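Local coordinates for protein ribonuclease VapC (Klebsiella pneumoniae, PDB 7BY3) that probably acts as the magnesium-dependent RNA-cleaving toxin of a toxin-antitoxin system, built on a PIN domain, at residues I92-A97 against A113-V118. Numbering follows the deposited sequence.
Sequences IILATA and AGIPGV
L94 meets I115 and V118 in a small, purely apolar contact between helix 88-99 and the loop that leads from helix 109-112 into strand 118-119 of the PIN domain's parallel sheet. The two backbones stay well apart, with the CA atoms of L94 and V118 8.5 Å from each other, and the leucine bridges the distance with its branched end. Its CG lies anti to the backbone N (chi1 -178°), which sends CG out towards the loop, and chi2 near 55° sets how the two methyls are turned to it. CD2 of L94 rests on CG2 of I115 at 3.7 Å and lies 4.0 Å from CD1 of the same isoleucine, while CD1 of L94 reaches CG2 of V118 at 4.0 Å and also borders CG2 of I115. The side chains of L94 and V118 run nearly perpendicular. L104 of strand 103-105 touches both L94 and V118, joining the contact to the sheet; Y84, in a loop, packs on I115. The predicted magnesium ligand D90 sits one turn before L94, their side chains about 6 Å apart, and the side chain of D9, the other predicted ligand, lies about 8 Å from that of V118. With no hydrogen bond or charge pair between the segments, helix and loop meet here through van der Waals contact and burial of methyl groups alone, while backbone hydrogen bonding of G117 with L104 ties the loop to the sheet.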
ATOM      1  N   ILE B  92      -2.742  -7.287   4.591  1.00 26.35           N
ATOM      2  CA  ILE B  92      -1.506  -6.710   4.075  1.00 26.48           C
ATOM      3  C   ILE B  92      -0.413  -6.702   5.143  1.00 26.05           C
ATOM      4  O   ILE B  92       0.746  -7.008   4.861  1.00 26.10           O
ATOM      5  CB  ILE B  92      -1.739  -5.278   3.546  1.00 26.07           C
ATOM      6  CG1 ILE B  92      -2.668  -5.312   2.331  1.00 25.74           C
ATOM      7  CG2 ILE B  92      -0.424  -4.619   3.171  1.00 26.69           C
ATOM      8  CD1 ILE B  92      -3.141  -3.952   1.878  1.00 26.92           C
ATOM      9  N   ILE B  93      -0.791  -6.367   6.371  1.00 25.29           N
ATOM     10  CA  ILE B  93       0.154  -6.347   7.481  1.00 25.71           C
ATOM     11  C   ILE B  93       0.608  -7.767   7.824  1.00 26.13           C
ATOM     12  O   ILE B  93       1.775  -7.996   8.144  1.00 27.21           O
ATOM     13  CB  ILE B  93      -0.460  -5.657   8.719  1.00 25.89           C
ATOM     14  CG1 ILE B  93      -0.511  -4.145   8.496  1.00 27.11           C
ATOM     15  CG2 ILE B  93       0.347  -5.953   9.968  1.00 27.41           C
ATOM     16  CD1 ILE B  93      -1.255  -3.388   9.566  1.00 30.17           C
ATOM     17  N   LEU B  94      -0.309  -8.725   7.727  1.00 25.90           N
ATOM     18  CA  LEU B  94       0.029 -10.126   7.956  1.00 25.34           C
ATOM     19  C   LEU B  94       0.887 -10.675   6.817  1.00 25.45           C
ATOM     20  O   LEU B  94       1.800 -11.466   7.044  1.00 25.68           O
ATOM     21  CB  LEU B  94      -1.240 -10.968   8.121  1.00 25.61           C
ATOM     22  CG  LEU B  94      -1.037 -12.456   8.419  1.00 26.56           C
ATOM     23  CD1 LEU B  94      -0.158 -12.648   9.646  1.00 27.67           C
ATOM     24  CD2 LEU B  94      -2.372 -13.160   8.602  1.00 24.89           C
ATOM     25  N   ALA B  95       0.592 -10.246   5.593  1.00 25.77           N
ATOM     26  CA  ALA B  95       1.367 -10.656   4.423  1.00 26.14           C
ATOM     27  C   ALA B  95       2.793 -10.130   4.504  1.00 26.53           C
ATOM     28  O   ALA B  95       3.744 -10.815   4.130  1.00 27.69           O
ATOM     29  CB  ALA B  95       0.699 -10.172   3.149  1.00 26.25           C
ATOM     30  N   THR B  96       2.926  -8.904   4.994  1.00 27.10           N
ATOM     31  CA  THR B  96       4.225  -8.275   5.164  1.00 26.46           C
ATOM     32  C   THR B  96       5.074  -9.048   6.172  1.00 28.21           C
ATOM     33  O   THR B  96       6.269  -9.258   5.959  1.00 30.12           O
ATOM     34  CB  THR B  96       4.071  -6.809   5.620  1.00 26.05           C
ATOM     35  OG1 THR B  96       3.410  -6.060   4.594  1.00 25.95           O
ATOM     36  CG2 THR B  96       5.426  -6.184   5.898  1.00 27.24           C
ATOM     37  N   ALA B  97       4.447  -9.485   7.258  1.00 28.79           N
ATOM     38  CA  ALA B  97       5.141 -10.241   8.295  1.00 29.19           C
ATOM     39  C   ALA B  97       5.619 -11.593   7.774  1.00 31.58           C
ATOM     40  O   ALA B  97       6.768 -11.975   7.987  1.00 33.62           O
ATOM     41  CB  ALA B  97       4.240 -10.431   9.505  1.00 28.04           C
ATOM     42  N   ALA B 113      -6.580 -14.741  15.985  1.00 38.90           N
ATOM     43  CA  ALA B 113      -6.390 -15.974  16.747  1.00 38.49           C
ATOM     44  C   ALA B 113      -6.452 -17.201  15.837  1.00 39.12           C
ATOM     45  O   ALA B 113      -7.316 -17.298  14.971  1.00 37.94           O
ATOM     46  CB  ALA B 113      -7.421 -16.084  17.856  1.00 40.03           C
ATOM     47  N   GLY B 114      -5.530 -18.135  16.041  1.00 39.09           N
ATOM     48  CA  GLY B 114      -5.460 -19.326  15.215  1.00 40.01           C
ATOM     49  C   GLY B 114      -4.528 -19.146  14.033  1.00 38.47           C
ATOM     50  O   GLY B 114      -4.268 -20.085  13.283  1.00 39.24           O
ATOM     51  N   ILE B 115      -4.025 -17.927  13.870  1.00 37.62           N
ATOM     52  CA  ILE B 115      -3.093 -17.617  12.793  1.00 37.94           C
ATOM     53  C   ILE B 115      -1.654 -17.713  13.283  1.00 37.88           C
ATOM     54  O   ILE B 115      -1.261 -16.997  14.204  1.00 37.42           O
ATOM     55  CB  ILE B 115      -3.346 -16.212  12.215  1.00 37.63           C
ATOM     56  CG1 ILE B 115      -4.776 -16.109  11.676  1.00 38.39           C
ATOM     57  CG2 ILE B 115      -2.334 -15.895  11.125  1.00 36.49           C
ATOM     58  CD1 ILE B 115      -5.124 -14.752  11.104  1.00 36.86           C
ATOM     59  N   PRO B 116      -0.863 -18.605  12.668  1.00 40.79           N
ATOM     60  CA  PRO B 116       0.534 -18.826  13.053  1.00 36.96           C
ATOM     61  C   PRO B 116       1.393 -17.578  12.888  1.00 35.84           C
ATOM     62  O   PRO B 116       1.125 -16.754  12.017  1.00 36.62           O
ATOM     63  CB  PRO B 116       0.992 -19.932  12.095  1.00 36.21           C
ATOM     64  CG  PRO B 116       0.061 -19.842  10.936  1.00 38.22           C
ATOM     65  CD  PRO B 116      -1.255 -19.444  11.523  1.00 40.53           C
ATOM     66  N   GLY B 117       2.414 -17.445  13.728  1.00 34.58           N
ATOM     67  CA  GLY B 117       3.339 -16.331  13.631  1.00 35.07           C
ATOM     68  C   GLY B 117       2.781 -15.015  14.136  1.00 34.08           C
ATOM     69  O   GLY B 117       3.311 -13.952  13.823  1.00 34.26           O
ATOM     70  N   VAL B 118       1.714 -15.085  14.925  1.00 34.17           N
ATOM     71  CA  VAL B 118       1.104 -13.890  15.501  1.00 34.37           C
ATOM     72  C   VAL B 118       1.099 -13.961  17.030  1.00 36.29           C
ATOM     73  O   VAL B 118       0.725 -14.981  17.605  1.00 36.81           O
ATOM     74  CB  VAL B 118      -0.341 -13.693  15.000  1.00 33.41           C
ATOM     75  CG1 VAL B 118      -0.921 -12.400  15.544  1.00 33.64           C
ATOM     76  CG2 VAL B 118      -0.390 -13.707  13.479  1.00 32.73           C
TER